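Local coordinates for adenosine monophosphate-protein transferase FICD homolog (Caenorhabditis elegans, PDB 5JJ6), which belongs to the Fic/DOC family as an FICD homolog, joining an N-terminal array of antiparallel helices to a largely helical Fic domain, at residues 43-48 with 59-64; 74-79 with 326-331. All blocks are in the same frame, centred on the assembly; numbering follows the deposited sequence.

Overall arrangement
Contacts 1 and 2 are both partly buried, each with three buried residues among the six that touch, but they differ in place and chemistry. Contact 1 joins neighbouring helices 37-50 and 55-67 in the N-terminal array, its centre about 26 Å from that of the chain, and is made by methionine, isoleucine and aliphatic carbons, without hydrogen bonds. Contact 2 lies nearer the chain's centre, about 13 Å from it, and brings helix 71-84 to the distant helix 327-346 through arginine, aspartate and glutamine. Helices 55-67 and 71-84 pack directly, Gly62 against Ala74 and Cys77; the two contacts are linked through this packing and follow in series along the chain.

Contact 1: residues 43-48 with 59-64; sequences IMEHAM and IEMGQI
Met61 reaches across to Met44, Glu45 and Met48 with a single atom, its methyl CE, and this apolar convergence carries much of the contact. Met61 CE lies 3.5 Å from Met44 CB, with Glu45 CG and Met48 CG about as near, so the methyl rests among the inner carbons of three side chains on one side of helix 43-48. With CG anti to the backbone N (chi1 177°) and further bends at chi2 and chi3, Met61 projects its end toward that helix, its chain running at about a right angle to those of Glu45 and Met48. A second apolar touch is Ile64 CD1 against Met44 CB, at 3.9 Å.

The two helices run roughly antiparallel, 142° between their directions, the axes of the short segments approaching to 10.0 Å; Met44 CA and Met61 CA, 6.1 Å apart, mark the closest backbone pair. Two successive helices paired this way are consistent with the tetratricopeptide-repeat region of FICD proteins. Beyond the pair, Met44 and Glu60 also meet Ala25 of helix 16-26, while Met61 meets Cys77 of helix 71-84.

Where a polar residue takes part, it does so through its carbons. Glu60 CG sits 3.6 Å from Met44 SD, the two chains crossing nearly perpendicularly. Met61 CE also lies beside the backbone carbonyl Met44 O, which accepts the helical hydrogen bond from Met48 N (2.9 Å).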
loop_
_atom_site.group_PDB
_atom_site.type_symbol
_atom_site.label_atom_id
_atom_site.label_comp_id
_atom_site.label_asym_id
_atom_site.label_seq_id
_atom_site.Cartn_x
_atom_site.Cartn_y
_atom_site.Cartn_z
ATOM N N ILE B 43 -23.341 36.369 30.159
ATOM C CA ILE B 43 -24.689 36.194 29.628
ATOM C C ILE B 43 -24.670 35.941 28.122
ATOM O O ILE B 43 -25.253 34.963 27.629
ATOM C CB ILE B 43 -25.572 37.425 29.905
ATOM C CG1 ILE B 43 -25.649 37.696 31.409
ATOM C CG2 ILE B 43 -26.964 37.232 29.310
ATOM C CD1 ILE B 43 -26.181 36.528 32.220
ATOM N N MET B 44 -23.976 36.809 27.392
ATOM C CA MET B 44 -23.893 36.655 25.947
ATOM C C MET B 44 -23.158 35.372 25.561
ATOM O O MET B 44 -23.301 34.886 24.449
ATOM C CB MET B 44 -23.218 37.866 25.312
ATOM C CG MET B 44 -23.897 38.330 24.033
ATOM S SD MET B 44 -25.595 38.864 24.348
ATOM C CE MET B 44 -26.516 37.644 23.410
ATOM N N GLU B 45 -22.371 34.828 26.482
ATOM C CA GLU B 45 -21.641 33.596 26.228
ATOM C C GLU B 45 -22.543 32.387 26.435
ATOM O O GLU B 45 -22.429 31.399 25.713
ATOM C CB GLU B 45 -20.403 33.505 27.114
ATOM C CG GLU B 45 -19.145 34.030 26.446
ATOM C CD GLU B 45 -18.063 34.379 27.444
ATOM O OE1 GLU B 45 -18.279 34.150 28.653
ATOM O OE2 GLU B 45 -17.004 34.889 27.020
ATOM N N HIS B 46 -23.415 32.436 27.435
ATOM C CA HIS B 46 -24.394 31.360 27.582
ATOM C C HIS B 46 -25.310 31.377 26.349
ATOM O O HIS B 46 -25.716 30.324 25.815
ATOM C CB HIS B 46 -25.200 31.519 28.873
ATOM C CG HIS B 46 -26.156 30.393 29.133
ATOM N ND1 HIS B 46 -27.295 30.545 29.895
ATOM C CD2 HIS B 46 -26.137 29.096 28.739
ATOM C CE1 HIS B 46 -27.941 29.393 29.954
ATOM N NE2 HIS B 46 -27.259 28.497 29.261
ATOM N N ALA B 47 -25.594 32.590 25.875
ATOM C CA ALA B 47 -26.408 32.777 24.680
ATOM C C ALA B 47 -25.691 32.131 23.499
ATOM O O ALA B 47 -26.299 31.379 22.735
ATOM C CB ALA B 47 -26.676 34.233 24.428
ATOM N N MET B 48 -24.413 32.474 23.337
ATOM C CA MET B 48 -23.555 31.897 22.303
ATOM C C MET B 48 -23.653 30.389 22.332
ATOM O O MET B 48 -23.843 29.742 21.299
ATOM C CB MET B 48 -22.098 32.304 22.521
ATOM C CG MET B 48 -21.716 33.660 21.977
ATOM S SD MET B 48 -21.446 33.570 20.217
ATOM C CE MET B 48 -19.985 32.524 20.197
ATOM N N ILE B 59 -23.141 39.759 16.846
ATOM C CA ILE B 59 -22.880 41.187 16.813
ATOM C C ILE B 59 -22.628 41.730 18.223
ATOM O O ILE B 59 -21.639 42.444 18.458
ATOM C CB ILE B 59 -24.031 41.928 16.130
ATOM C CG1 ILE B 59 -23.939 41.731 14.615
ATOM C CG2 ILE B 59 -23.989 43.418 16.449
ATOM C CD1 ILE B 59 -25.142 42.263 13.833
ATOM N N GLU B 60 -23.517 41.395 19.157
ATOM C CA GLU B 60 -23.375 41.854 20.543
ATOM C C GLU B 60 -22.061 41.374 21.182
ATOM O O GLU B 60 -21.280 42.165 21.738
ATOM C CB GLU B 60 -24.567 41.393 21.386
ATOM C CG GLU B 60 -24.591 41.970 22.802
ATOM C CD GLU B 60 -24.875 43.476 22.841
ATOM O OE1 GLU B 60 -25.401 44.025 21.842
ATOM O OE2 GLU B 60 -24.571 44.108 23.880
ATOM N N MET B 61 -21.832 40.066 21.081
ATOM C CA MET B 61 -20.616 39.429 21.564
ATOM C C MET B 61 -19.418 40.173 20.996
ATOM O O MET B 61 -18.460 40.478 21.704
ATOM C CB MET B 61 -20.589 37.967 21.135
ATOM C CG MET B 61 -19.348 37.219 21.523
ATOM S SD MET B 61 -19.017 37.399 23.282
ATOM C CE MET B 61 -20.329 36.382 23.948
ATOM N N GLY B 62 -19.520 40.500 19.712
ATOM C CA GLY B 62 -18.518 41.277 19.008
ATOM C C GLY B 62 -18.228 42.595 19.696
ATOM O O GLY B 62 -17.075 42.924 19.956
ATOM N N GLN B 63 -19.265 43.363 20.002
ATOM C CA GLN B 63 -19.016 44.690 20.561
ATOM C C GLN B 63 -18.477 44.608 21.980
ATOM O O GLN B 63 -17.673 45.456 22.400
ATOM C CB GLN B 63 -20.289 45.533 20.512
ATOM C CG GLN B 63 -20.630 45.946 19.099
ATOM C CD GLN B 63 -21.908 46.732 19.002
ATOM O OE1 GLN B 63 -22.994 46.156 18.958
ATOM N NE2 GLN B 63 -21.793 48.055 18.946
ATOM N N ILE B 64 -18.865 43.550 22.688
ATOM C CA ILE B 64 -18.284 43.269 23.992
ATOM C C ILE B 64 -16.793 43.000 23.846
ATOM O O ILE B 64 -15.990 43.544 24.603
ATOM C CB ILE B 64 -18.973 42.076 24.679
ATOM C CG1 ILE B 64 -20.414 42.443 25.062
ATOM C CG2 ILE B 64 -18.189 41.626 25.914
ATOM C CD1 ILE B 64 -21.258 41.243 25.479
#

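Contact 2: residues 74-79 with 326-331; sequences ADQCYV and LRPFVR
Gln76 CA and Pro328 CA are the closest backbone pair, 8.4 Å apart, on short helical segments whose axes approach to 12.6 Å and run 145° apart in direction. The spacing is wide for helix packing, and long side chains bridge it, joining the N-terminal helical array of this FICD homolog, a member of the Fic/DOC family, to a helix that packs against helices 263-277 and 311-321.

The polar link is a salt bridge from Arg327 NH2 to Asp75 OD1, 2.7 Å long and well bent at the hydrogen (136°). The oxygen uses its syn lone pair and stands tilted out of the guanidinium plane; carboxylate and guanidinium planes are 70° apart. Asp75 OD2 is bonded to Thr98 OG1, so both carboxylate oxygens are engaged, while Arg327 NE pairs with Asp325. Val79 CG2 meets the edge of the same guanidinium, 3.5 Å from Arg327 NH2.

Gln76, bent at its second torsion, brings its amide beside the proline, Gln76 OE1 lying 3.5 Å from Pro328 CG. Its NE2 is bonded to Asp325 OD2; the neighbouring Arg327 NH2 is a second donor and forms no bond with it. Arg331 bonds Asp106 through NH1, while Arg331 NH2 lies 3.6 Å from Gln76 NE2 and 3.9 Å above the centre of the Arg327 guanidinium.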
loop_
_atom_site.group_PDB
_atom_site.type_symbol
_atom_site.label_atom_id
_atom_site.label_comp_id
_atom_site.label_asym_id
_atom_site.label_seq_id
_atom_site.Cartn_x
_atom_site.Cartn_y
_atom_site.Cartn_z
ATOM N N ALA B 74 -13.331 40.473 17.871
ATOM C CA ALA B 74 -14.512 41.280 17.585
ATOM C C ALA B 74 -14.804 41.257 16.090
ATOM O O ALA B 74 -15.941 40.962 15.642
ATOM C CB ALA B 74 -14.309 42.694 18.054
ATOM N N ASP B 75 -13.768 41.587 15.325
ATOM C CA ASP B 75 -13.824 41.508 13.876
ATOM C C ASP B 75 -14.301 40.121 13.406
ATOM O O ASP B 75 -15.115 40.013 12.495
ATOM C CB ASP B 75 -12.459 41.842 13.289
ATOM C CG ASP B 75 -12.401 41.616 11.805
ATOM O OD1 ASP B 75 -12.158 40.455 11.391
ATOM O OD2 ASP B 75 -12.587 42.593 11.052
ATOM N N GLN B 76 -13.808 39.061 14.039
ATOM C CA GLN B 76 -14.255 37.700 13.696
ATOM C C GLN B 76 -15.762 37.479 13.900
ATOM O O GLN B 76 -16.432 36.835 13.066
ATOM C CB GLN B 76 -13.428 36.683 14.478
ATOM C CG GLN B 76 -12.138 36.434 13.760
ATOM C CD GLN B 76 -12.388 35.934 12.351
ATOM O OE1 GLN B 76 -13.012 34.891 12.173
ATOM N NE2 GLN B 76 -11.948 36.687 11.346
ATOM N N CYS B 77 -16.276 37.975 15.025
ATOM C CA CYS B 77 -17.714 37.982 15.263
ATOM C C CYS B 77 -18.486 38.691 14.141
ATOM O O CYS B 77 -19.490 38.163 13.643
ATOM C CB CYS B 77 -18.043 38.656 16.597
ATOM S SG CYS B 77 -17.646 37.695 18.065
ATOM N N TYR B 78 -18.036 39.891 13.758
ATOM C CA TYR B 78 -18.745 40.638 12.712
ATOM C C TYR B 78 -18.707 39.892 11.379
ATOM O O TYR B 78 -19.707 39.834 10.657
ATOM C CB TYR B 78 -18.167 42.038 12.537
ATOM C CG TYR B 78 -18.161 42.866 13.799
ATOM C CD1 TYR B 78 -19.166 42.732 14.746
ATOM C CD2 TYR B 78 -17.137 43.781 14.047
ATOM C CE1 TYR B 78 -19.153 43.483 15.907
ATOM C CE2 TYR B 78 -17.118 44.533 15.193
ATOM C CZ TYR B 78 -18.125 44.379 16.120
ATOM O OH TYR B 78 -18.100 45.120 17.270
ATOM N N VAL B 79 -17.559 39.304 11.061
ATOM C CA VAL B 79 -17.422 38.567 9.813
ATOM C C VAL B 79 -18.382 37.380 9.772
ATOM O O VAL B 79 -19.046 37.147 8.746
ATOM C CB VAL B 79 -15.981 38.066 9.600
ATOM C CG1 VAL B 79 -15.908 37.158 8.369
ATOM C CG2 VAL B 79 -15.013 39.245 9.464
ATOM N N LEU B 326 -9.844 33.820 4.905
ATOM C CA LEU B 326 -8.680 32.978 5.096
ATOM C C LEU B 326 -7.780 33.484 6.210
ATOM O O LEU B 326 -6.737 32.908 6.470
ATOM C CB LEU B 326 -7.882 32.867 3.805
ATOM C CG LEU B 326 -8.276 31.635 3.006
ATOM C CD1 LEU B 326 -7.573 31.581 1.683
ATOM C CD2 LEU B 326 -7.957 30.370 3.820
ATOM N N ARG B 327 -8.154 34.579 6.852
ATOM C CA ARG B 327 -7.251 35.197 7.820
ATOM C C ARG B 327 -7.066 34.362 9.089
ATOM O O ARG B 327 -5.936 34.201 9.539
ATOM C CB ARG B 327 -7.722 36.621 8.171
ATOM C CG ARG B 327 -7.721 37.591 6.962
ATOM C CD ARG B 327 -8.325 38.914 7.353
ATOM N NE ARG B 327 -9.657 38.696 7.904
ATOM C CZ ARG B 327 -10.338 39.592 8.604
ATOM N NH1 ARG B 327 -9.801 40.770 8.866
ATOM N NH2 ARG B 327 -11.536 39.292 9.077
ATOM N N PRO B 328 -8.155 33.809 9.661
ATOM C CA PRO B 328 -7.936 32.975 10.848
ATOM C C PRO B 328 -6.958 31.820 10.620
ATOM O O PRO B 328 -6.109 31.555 11.477
ATOM C CB PRO B 328 -9.335 32.440 11.156
ATOM C CG PRO B 328 -10.247 33.460 10.637
ATOM C CD PRO B 328 -9.593 33.987 9.391
ATOM N N PHE B 329 -7.070 31.161 9.473
ATOM C CA PHE B 329 -6.182 30.050 9.155
ATOM C C PHE B 329 -4.745 30.545 9.032
ATOM O O PHE B 329 -3.835 29.947 9.604
ATOM C CB PHE B 329 -6.623 29.358 7.869
ATOM C CG PHE B 329 -5.803 28.155 7.515
ATOM C CD1 PHE B 329 -5.622 27.127 8.425
ATOM C CD2 PHE B 329 -5.214 28.050 6.266
ATOM C CE1 PHE B 329 -4.858 26.002 8.098
ATOM C CE2 PHE B 329 -4.455 26.935 5.927
ATOM C CZ PHE B 329 -4.276 25.903 6.846
ATOM N N VAL B 330 -4.545 31.650 8.319
ATOM C CA VAL B 330 -3.211 32.230 8.204
ATOM C C VAL B 330 -2.620 32.520 9.578
ATOM O O VAL B 330 -1.450 32.242 9.829
ATOM C CB VAL B 330 -3.215 33.530 7.373
ATOM C CG1 VAL B 330 -1.923 34.304 7.581
ATOM C CG2 VAL B 330 -3.409 33.207 5.906
ATOM N N ARG B 331 -3.441 33.068 10.459
ATOM C CA ARG B 331 -3.020 33.375 11.811
ATOM C C ARG B 331 -2.646 32.106 12.545
ATOM O O ARG B 331 -1.700 32.090 13.337
ATOM C CB ARG B 331 -4.124 34.126 12.569
ATOM C CG ARG B 331 -4.375 35.556 12.057
ATOM C CD ARG B 331 -5.333 36.315 12.956
ATOM N NE ARG B 331 -6.684 36.389 12.426
ATOM C CZ ARG B 331 -7.219 37.494 11.928
ATOM N NH1 ARG B 331 -6.519 38.610 11.915
ATOM N NH2 ARG B 331 -8.457 37.498 11.456
#